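Local structure of GDP-6-deoxy-D-mannose reductase (Pseudomonas aeruginosa, 6X3B) at residues V77-G82 with F120-S125; I99-T104 with K155-S160. The protein probably reduces GDP-4-dehydro-6-deoxy-D-mannose to GDP-D-rhamnose with NADPH, a step in the biosynthesis of lipopolysaccharide O-antigen. All blocks are in the same frame, centred on the assembly; numbering follows the deposited sequence.

Contact 1 joins neighbouring parallel strands 76-79 and 119-123 of the large sheet, and contact 2 joins helices 93-114 and 150-169, which lie against one face of it; together they illustrate how strand and helix layers share the task of holding a cofactor. Their segments alternate along the chain: 77-82, 99-104, 120-125, 155-160. The centres are about 10 Å apart. The layers meet where Lys-155 and Glu-159 of the second helix reach the end of strand 119-123, Glu-159 through a probable bond from its OE2 to Ser-124 OG. Both contacts touch the same NADPH, so strand ends and helix layer each contribute part of its binding site.

Contact 1 (V77-G82 with F120-S125); sequences VIHLAG and FLYISS. With NDP (NADPH dihydro-nicotinamide-adenine-dinucleotide phosphate), chain E.
Two adjacent parallel strands of a Rossmann-type sheet meet here, with Val-77 beside Phe-120, Ile-78 beside Leu-121 and His-79 beside Tyr-122. Leu-121 N gives Val-77 O an almost straight bond of 2.8 Å, and His-79 N reaches Leu-121 O at 3.0 Å. Where the strands start to part, the next bond, Ile-123 N to His-79 O, is weak at 3.3 Å. A water sits in the widening gap within hydrogen-bonding distance of His-79 O, Ile-123 O and the cofactor's O3D.

On one face, Phe-120 CZ lies 3.6 Å from His-79 CB, while CE2 and CD2 of the same ring reach back to Val-77 CG1. With CG anti to the backbone N (chi1 176°), the His-79 ring runs alongside Tyr-122 and sets CD2 in plane at the tyrosine's edge, 3.6 Å from CD1; the rings meet rim to rim, their planes at 48°. Thr-28 and Thr-104 hold the two imidazole nitrogens, which fixes the ring's rotation. Ile-78 and Leu-121 lie side by side on the other face, under helix 225-238.

Beyond the strands, Leu-80 O accepts a 2.9 Å bond from NADPH O3D, and Gly-82 N donates to O4B. Cofactor binding at the C-terminal ends of parallel strands linked through a helical crossover is the hallmark of the Rossmann fold.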
loop_
_atom_site.group_PDB
_atom_site.type_symbol
_atom_site.label_atom_id
_atom_site.label_comp_id
_atom_site.label_asym_id
_atom_site.label_seq_id
_atom_site.Cartn_x
_atom_site.Cartn_y
_atom_site.Cartn_z
ATOM N N VAL A 77 10.230 -15.993 -10.309
ATOM C CA VAL A 77 8.804 -16.193 -10.122
ATOM C C VAL A 77 8.101 -14.997 -10.741
ATOM O O VAL A 77 8.535 -13.861 -10.543
ATOM C CB VAL A 77 8.463 -16.331 -8.627
ATOM C CG1 VAL A 77 6.953 -16.435 -8.415
ATOM C CG2 VAL A 77 9.167 -17.572 -8.061
ATOM N N ILE A 78 7.056 -15.248 -11.529
ATOM C CA ILE A 78 6.124 -14.207 -11.959
ATOM C C ILE A 78 4.803 -14.496 -11.276
ATOM O O ILE A 78 4.251 -15.598 -11.414
ATOM C CB ILE A 78 5.947 -14.153 -13.481
ATOM C CG1 ILE A 78 7.280 -13.892 -14.177
ATOM C CG2 ILE A 78 4.943 -13.029 -13.859
ATOM C CD1 ILE A 78 7.131 -13.842 -15.668
ATOM N N HIS A 79 4.311 -13.528 -10.509
ATOM C CA HIS A 79 3.139 -13.729 -9.677
ATOM C C HIS A 79 1.991 -12.986 -10.351
ATOM O O HIS A 79 1.891 -11.762 -10.247
ATOM C CB HIS A 79 3.404 -13.236 -8.248
ATOM C CG HIS A 79 2.213 -13.322 -7.341
ATOM N ND1 HIS A 79 1.300 -14.359 -7.394
ATOM C CD2 HIS A 79 1.778 -12.485 -6.365
ATOM C CE1 HIS A 79 0.365 -14.162 -6.478
ATOM N NE2 HIS A 79 0.628 -13.030 -5.841
ATOM N N LEU A 80 1.146 -13.740 -11.063
ATOM C CA LEU A 80 -0.047 -13.246 -11.728
ATOM C C LEU A 80 -1.323 -13.495 -10.941
ATOM O O LEU A 80 -2.287 -12.745 -11.103
ATOM C CB LEU A 80 -0.213 -13.918 -13.101
ATOM C CG LEU A 80 0.843 -13.724 -14.188
ATOM C CD1 LEU A 80 0.693 -14.785 -15.299
ATOM C CD2 LEU A 80 0.695 -12.327 -14.773
ATOM N N ALA A 81 -1.349 -14.517 -10.094
ATOM C CA ALA A 81 -2.606 -15.029 -9.559
ATOM C C ALA A 81 -3.269 -14.051 -8.594
ATOM O O ALA A 81 -2.606 -13.383 -7.793
ATOM C CB ALA A 81 -2.378 -16.353 -8.841
ATOM N N GLY A 82 -4.588 -13.997 -8.641
ATOM C CA GLY A 82 -5.311 -13.169 -7.700
ATOM C C GLY A 82 -6.736 -12.917 -8.147
ATOM O O GLY A 82 -7.216 -13.470 -9.139
ATOM N N PHE A 120 11.735 -12.095 -8.062
ATOM C CA PHE A 120 10.294 -12.134 -7.862
ATOM C C PHE A 120 9.693 -10.938 -8.585
ATOM O O PHE A 120 9.884 -9.798 -8.157
ATOM C CB PHE A 120 9.941 -12.091 -6.374
ATOM C CG PHE A 120 8.493 -12.400 -6.089
ATOM C CD1 PHE A 120 7.528 -11.412 -6.202
ATOM C CD2 PHE A 120 8.113 -13.677 -5.706
ATOM C CE1 PHE A 120 6.174 -11.693 -5.935
ATOM C CE2 PHE A 120 6.761 -13.974 -5.424
ATOM C CZ PHE A 120 5.802 -12.998 -5.552
ATOM N N LEU A 121 8.946 -11.189 -9.661
ATOM C CA LEU A 121 8.291 -10.118 -10.396
ATOM C C LEU A 121 6.811 -10.110 -10.001
ATOM O O LEU A 121 6.062 -11.039 -10.332
ATOM C CB LEU A 121 8.476 -10.297 -11.900
ATOM C CG LEU A 121 7.585 -9.416 -12.783
ATOM C CD1 LEU A 121 7.869 -7.913 -12.535
ATOM C CD2 LEU A 121 7.775 -9.771 -14.261
ATOM N N TYR A 122 6.404 -9.070 -9.278
ATOM C CA TYR A 122 5.024 -8.909 -8.857
ATOM C C TYR A 122 4.275 -8.144 -9.938
ATOM O O TYR A 122 4.741 -7.096 -10.395
ATOM C CB TYR A 122 4.926 -8.161 -7.528
ATOM C CG TYR A 122 3.495 -7.931 -7.187
ATOM C CD1 TYR A 122 2.687 -9.004 -6.840
ATOM C CD2 TYR A 122 2.916 -6.670 -7.313
ATOM C CE1 TYR A 122 1.341 -8.825 -6.557
ATOM C CE2 TYR A 122 1.574 -6.474 -7.032
ATOM C CZ TYR A 122 0.792 -7.567 -6.669
ATOM O OH TYR A 122 -0.548 -7.398 -6.386
ATOM N N ILE A 123 3.133 -8.679 -10.367
ATOM C CA ILE A 123 2.338 -8.052 -11.409
ATOM C C ILE A 123 1.248 -7.238 -10.718
ATOM O O ILE A 123 0.303 -7.796 -10.140
ATOM C CB ILE A 123 1.757 -9.078 -12.397
ATOM C CG1 ILE A 123 2.889 -9.832 -13.138
ATOM C CG2 ILE A 123 0.871 -8.380 -13.442
ATOM C CD1 ILE A 123 4.088 -8.933 -13.590
ATOM N N SER A 124 1.393 -5.913 -10.782
ATOM C CA SER A 124 0.428 -4.977 -10.212
ATOM C C SER A 124 -0.546 -4.543 -11.301
ATOM O O SER A 124 -1.010 -5.377 -12.085
ATOM C CB SER A 124 1.176 -3.788 -9.585
ATOM O OG SER A 124 0.305 -2.876 -8.923
ATOM N N SER A 125 -0.860 -3.253 -11.370
ATOM C CA SER A 125 -1.802 -2.739 -12.360
ATOM C C SER A 125 -1.647 -1.232 -12.469
ATOM O O SER A 125 -1.426 -0.564 -11.463
ATOM C CB SER A 125 -3.249 -3.065 -11.984
ATOM O OG SER A 125 -4.137 -2.326 -12.810
HETATM P PA NDP E . -7.471 -13.852 -14.228
HETATM O O1A NDP E . -8.527 -13.447 -13.256
HETATM O O2A NDP E . -7.876 -14.179 -15.626
HETATM O O5B NDP E . -6.627 -15.071 -13.623
HETATM C C5B NDP E . -6.402 -15.128 -12.194
HETATM C C4B NDP E . -5.602 -16.365 -11.871
HETATM O O4B NDP E . -5.352 -16.414 -10.443
HETATM C C3B NDP E . -6.261 -17.705 -12.231
HETATM O O3B NDP E . -5.310 -18.608 -12.783
HETATM C C2B NDP E . -6.805 -18.186 -10.892
HETATM O O2B NDP E . -6.871 -19.609 -10.859
HETATM C C1B NDP E . -5.724 -17.679 -9.948
HETATM N N9A NDP E . -6.166 -17.533 -8.569
HETATM C C8A NDP E . -7.174 -16.725 -8.106
HETATM N N7A NDP E . -7.353 -16.806 -6.812
HETATM C C5A NDP E . -6.404 -17.727 -6.393
HETATM C C6A NDP E . -6.082 -18.251 -5.127
HETATM N N6A NDP E . -6.734 -17.879 -4.029
HETATM N N1A NDP E . -5.080 -19.158 -5.049
HETATM C C2A NDP E . -4.454 -19.504 -6.180
HETATM N N3A NDP E . -4.667 -19.081 -7.424
HETATM C C4A NDP E . -5.666 -18.183 -7.466
HETATM O O3 NDP E . -6.354 -12.706 -14.286
HETATM P PN NDP E . -5.600 -12.047 -15.536
HETATM O O1N NDP E . -4.793 -13.104 -16.212
HETATM O O2N NDP E . -6.596 -11.288 -16.345
HETATM O O5D NDP E . -4.618 -11.017 -14.799
HETATM C C5D NDP E . -3.261 -11.432 -14.511
HETATM C C4D NDP E . -2.601 -10.387 -13.647
HETATM O O4D NDP E . -2.557 -9.133 -14.373
HETATM C C3D NDP E . -3.304 -10.083 -12.316
HETATM O O3D NDP E . -2.361 -9.859 -11.277
HETATM C C2D NDP E . -4.102 -8.828 -12.658
HETATM O O2D NDP E . -4.396 -8.033 -11.520
HETATM C C1D NDP E . -3.160 -8.110 -13.618
HETATM N N1N NDP E . -3.882 -7.191 -14.547
HETATM C C2N NDP E . -4.650 -7.679 -15.569
HETATM C C3N NDP E . -5.192 -6.857 -16.518
HETATM C C7N NDP E . -6.214 -7.421 -17.430
HETATM O O7N NDP E . -6.784 -6.685 -18.241
HETATM N N7N NDP E . -6.485 -8.715 -17.344
HETATM C C4N NDP E . -4.726 -5.443 -16.581
HETATM C C5N NDP E . -3.949 -5.019 -15.404
HETATM C C6N NDP E . -3.786 -5.830 -14.385
HETATM P P2B NDP E . -8.392 -20.124 -10.690
HETATM O O1X NDP E . -8.312 -21.635 -10.667
HETATM O O2X NDP E . -8.914 -19.560 -9.386
HETATM O O3X NDP E . -9.168 -19.610 -11.885
HETATM O O HOH W 1 -0.295 -10.518 -9.419
#

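Contact 2 (I99-T104 with K155-S160). With NDP (NADPH dihydro-nicotinamide-adenine-dinucleotide phosphate), chain E.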
loop_
_atom_site.group_PDB
_atom_site.type_symbol
_atom_site.label_atom_id
_atom_site.label_comp_id
_atom_site.label_asym_id
_atom_site.label_seq_id
_atom_site.Cartn_x
_atom_site.Cartn_y
_atom_site.Cartn_z
ATOM N N ILE A 99 -6.893 -12.464 -0.694
ATOM C CA ILE A 99 -6.304 -13.174 -1.828
ATOM C C ILE A 99 -5.083 -12.423 -2.350
ATOM O O ILE A 99 -4.008 -13.004 -2.553
ATOM C CB ILE A 99 -7.345 -13.360 -2.950
ATOM C CG1 ILE A 99 -8.506 -14.244 -2.472
ATOM C CG2 ILE A 99 -6.654 -13.895 -4.225
ATOM C CD1 ILE A 99 -9.609 -14.432 -3.512
ATOM N N ASN A 100 -5.242 -11.125 -2.598
ATOM C CA ASN A 100 -4.204 -10.404 -3.311
ATOM C C ASN A 100 -3.051 -10.005 -2.406
ATOM O O ASN A 100 -1.901 -9.941 -2.864
ATOM C CB ASN A 100 -4.784 -9.186 -4.006
ATOM C CG ASN A 100 -5.657 -9.559 -5.201
ATOM O OD1 ASN A 100 -5.743 -10.733 -5.584
ATOM N ND2 ASN A 100 -6.310 -8.561 -5.790
ATOM N N LEU A 101 -3.309 -9.755 -1.126
ATOM C CA LEU A 101 -2.224 -9.342 -0.242
ATOM C C LEU A 101 -1.755 -10.491 0.635
ATOM O O LEU A 101 -0.569 -10.843 0.624
ATOM C CB LEU A 101 -2.654 -8.147 0.628
ATOM C CG LEU A 101 -1.568 -7.669 1.586
ATOM C CD1 LEU A 101 -0.358 -7.168 0.782
ATOM C CD2 LEU A 101 -2.147 -6.538 2.438
ATOM N N LEU A 102 -2.669 -11.080 1.413
ATOM C CA LEU A 102 -2.274 -12.201 2.256
ATOM C C LEU A 102 -1.870 -13.408 1.411
ATOM O O LEU A 102 -0.993 -14.176 1.810
ATOM C CB LEU A 102 -3.400 -12.555 3.230
ATOM C CG LEU A 102 -3.443 -11.674 4.494
ATOM C CD1 LEU A 102 -2.131 -11.803 5.263
ATOM C CD2 LEU A 102 -3.677 -10.209 4.164
ATOM N N GLY A 103 -2.495 -13.589 0.246
ATOM C CA GLY A 103 -2.073 -14.664 -0.641
ATOM C C GLY A 103 -0.658 -14.452 -1.158
ATOM O O GLY A 103 0.133 -15.396 -1.252
ATOM N N THR A 104 -0.321 -13.209 -1.492
ATOM C CA THR A 104 1.046 -12.910 -1.898
ATOM C C THR A 104 2.023 -13.162 -0.755
ATOM O O THR A 104 3.101 -13.741 -0.957
ATOM C CB THR A 104 1.116 -11.474 -2.393
ATOM O OG1 THR A 104 0.328 -11.384 -3.588
ATOM C CG2 THR A 104 2.578 -11.062 -2.677
ATOM N N LYS A 155 -3.581 -4.096 -4.885
ATOM C CA LYS A 155 -2.388 -4.189 -5.723
ATOM C C LYS A 155 -1.264 -3.307 -5.185
ATOM O O LYS A 155 -0.111 -3.737 -5.115
ATOM C CB LYS A 155 -2.703 -3.802 -7.170
ATOM C CG LYS A 155 -3.767 -4.631 -7.844
ATOM C CD LYS A 155 -3.384 -6.119 -7.931
ATOM C CE LYS A 155 -2.825 -6.445 -9.297
ATOM N NZ LYS A 155 -2.359 -7.843 -9.360
ATOM N N LEU A 156 -1.582 -2.077 -4.781
ATOM C CA LEU A 156 -0.554 -1.195 -4.231
ATOM C C LEU A 156 -0.007 -1.744 -2.923
ATOM O O LEU A 156 1.205 -1.674 -2.660
ATOM C CB LEU A 156 -1.133 0.216 -4.012
ATOM C CG LEU A 156 -0.157 1.350 -3.692
ATOM C CD1 LEU A 156 0.845 1.483 -4.844
ATOM C CD2 LEU A 156 -0.910 2.674 -3.461
ATOM N N ALA A 157 -0.886 -2.296 -2.081
ATOM C CA ALA A 157 -0.426 -2.896 -0.839
ATOM C C ALA A 157 0.514 -4.074 -1.121
ATOM O O ALA A 157 1.549 -4.231 -0.462
ATOM C CB ALA A 157 -1.624 -3.334 0.004
ATOM N N ALA A 158 0.177 -4.910 -2.103
ATOM C CA ALA A 158 1.041 -6.056 -2.392
ATOM C C ALA A 158 2.371 -5.622 -3.011
ATOM O O ALA A 158 3.398 -6.261 -2.775
ATOM C CB ALA A 158 0.312 -7.020 -3.321
ATOM N N GLU A 159 2.361 -4.565 -3.831
ATOM C CA GLU A 159 3.604 -3.960 -4.314
ATOM C C GLU A 159 4.536 -3.643 -3.153
ATOM O O GLU A 159 5.710 -4.032 -3.150
ATOM C CB GLU A 159 3.311 -2.660 -5.070
ATOM C CG GLU A 159 2.741 -2.743 -6.466
ATOM C CD GLU A 159 2.700 -1.359 -7.116
ATOM O OE1 GLU A 159 3.416 -0.453 -6.621
ATOM O OE2 GLU A 159 1.987 -1.157 -8.119
ATOM N N SER A 160 4.018 -2.908 -2.164
ATOM C CA SER A 160 4.813 -2.500 -1.005
ATOM C C SER A 160 5.363 -3.710 -0.267
ATOM O O SER A 160 6.552 -3.757 0.091
ATOM C CB SER A 160 3.946 -1.660 -0.053
ATOM O OG SER A 160 3.341 -0.602 -0.747
HETATM P PA NDP E . -7.471 -13.852 -14.228
HETATM O O1A NDP E . -8.527 -13.447 -13.256
HETATM O O2A NDP E . -7.876 -14.179 -15.626
HETATM O O5B NDP E . -6.627 -15.071 -13.623
HETATM C C5B NDP E . -6.402 -15.128 -12.194
HETATM C C4B NDP E . -5.602 -16.365 -11.871
HETATM O O4B NDP E . -5.352 -16.414 -10.443
HETATM C C3B NDP E . -6.261 -17.705 -12.231
HETATM O O3B NDP E . -5.310 -18.608 -12.783
HETATM C C2B NDP E . -6.805 -18.186 -10.892
HETATM O O2B NDP E . -6.871 -19.609 -10.859
HETATM C C1B NDP E . -5.724 -17.679 -9.948
HETATM N N9A NDP E . -6.166 -17.533 -8.569
HETATM C C8A NDP E . -7.174 -16.725 -8.106
HETATM N N7A NDP E . -7.353 -16.806 -6.812
HETATM C C5A NDP E . -6.404 -17.727 -6.393
HETATM C C6A NDP E . -6.082 -18.251 -5.127
HETATM N N6A NDP E . -6.734 -17.879 -4.029
HETATM N N1A NDP E . -5.080 -19.158 -5.049
HETATM C C2A NDP E . -4.454 -19.504 -6.180
HETATM N N3A NDP E . -4.667 -19.081 -7.424
HETATM C C4A NDP E . -5.666 -18.183 -7.466
HETATM O O3 NDP E . -6.354 -12.706 -14.286
HETATM P PN NDP E . -5.600 -12.047 -15.536
HETATM O O1N NDP E . -4.793 -13.104 -16.212
HETATM O O2N NDP E . -6.596 -11.288 -16.345
HETATM O O5D NDP E . -4.618 -11.017 -14.799
HETATM C C5D NDP E . -3.261 -11.432 -14.511
HETATM C C4D NDP E . -2.601 -10.387 -13.647
HETATM O O4D NDP E . -2.557 -9.133 -14.373
HETATM C C3D NDP E . -3.304 -10.083 -12.316
HETATM O O3D NDP E . -2.361 -9.859 -11.277
HETATM C C2D NDP E . -4.102 -8.828 -12.658
HETATM O O2D NDP E . -4.396 -8.033 -11.520
HETATM C C1D NDP E . -3.160 -8.110 -13.618
HETATM N N1N NDP E . -3.882 -7.191 -14.547
HETATM C C2N NDP E . -4.650 -7.679 -15.569
HETATM C C3N NDP E . -5.192 -6.857 -16.518
HETATM C C7N NDP E . -6.214 -7.421 -17.430
HETATM O O7N NDP E . -6.784 -6.685 -18.241
HETATM N N7N NDP E . -6.485 -8.715 -17.344
HETATM C C4N NDP E . -4.726 -5.443 -16.581
HETATM C C5N NDP E . -3.949 -5.019 -15.404
HETATM C C6N NDP E . -3.786 -5.830 -14.385
HETATM P P2B NDP E . -8.392 -20.124 -10.690
HETATM O O1X NDP E . -8.312 -21.635 -10.667
HETATM O O2X NDP E . -8.914 -19.560 -9.386
HETATM O O3X NDP E . -9.168 -19.610 -11.885
#
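Leu-101 packs its two methyl branches against successive alanines of the facing helix: CD1 lies 3.6 Å from Ala-158 CA, and CD2 is 4.1 Å from Ala-157 CB. Its CG stands anti to the backbone N, which carries the branched end across to the other helix although the side chain starts off to one flank. In return, Ala-158 CB fits against the backbone of segment 99-104, 3.7 Å from Asn-100 O. Small residues on one side and a leucine on the other let the local axes run only 8.6 Å apart, nearly parallel at 19°.

The same Asn-100 O takes a 2.8 Å bond from Thr-104 OG1, whose oxygen sits 34° out of the carbonyl plane. Because Thr-104 OG1 spends its proton there, its bond with His-79 NE2 is consistent with the imidazole donating. Asn-100 has its amide gripped at both ends, by Gln-83 N at OD1 and by Ser-154 OG at ND2.

Lys-155 leaves its helix away from segment 99-104 but bends at chi2 and again at chi3 (-98°), so that its end turns to the NADPH. There NZ bonds to O3D at 2.8 Å and to O2D at 3.0 Å, while Ile-123 O takes a third bond. Tyr-151, which also bonds the cofactor, precedes this lysine in the YxxxK pattern of short-chain dehydrogenases/reductases.

Outward, Leu-101 and Ala-157 meet their counterparts in the second subunit, consistent with the four-helix dimer interface of this family. Inward, Tyr-122 of strand 119-123 packs against Thr-104, Lys-155 and Ala-158, and a salt bridge from Glu-159 to Arg-177 joins helix 150-169 to strand 172-182.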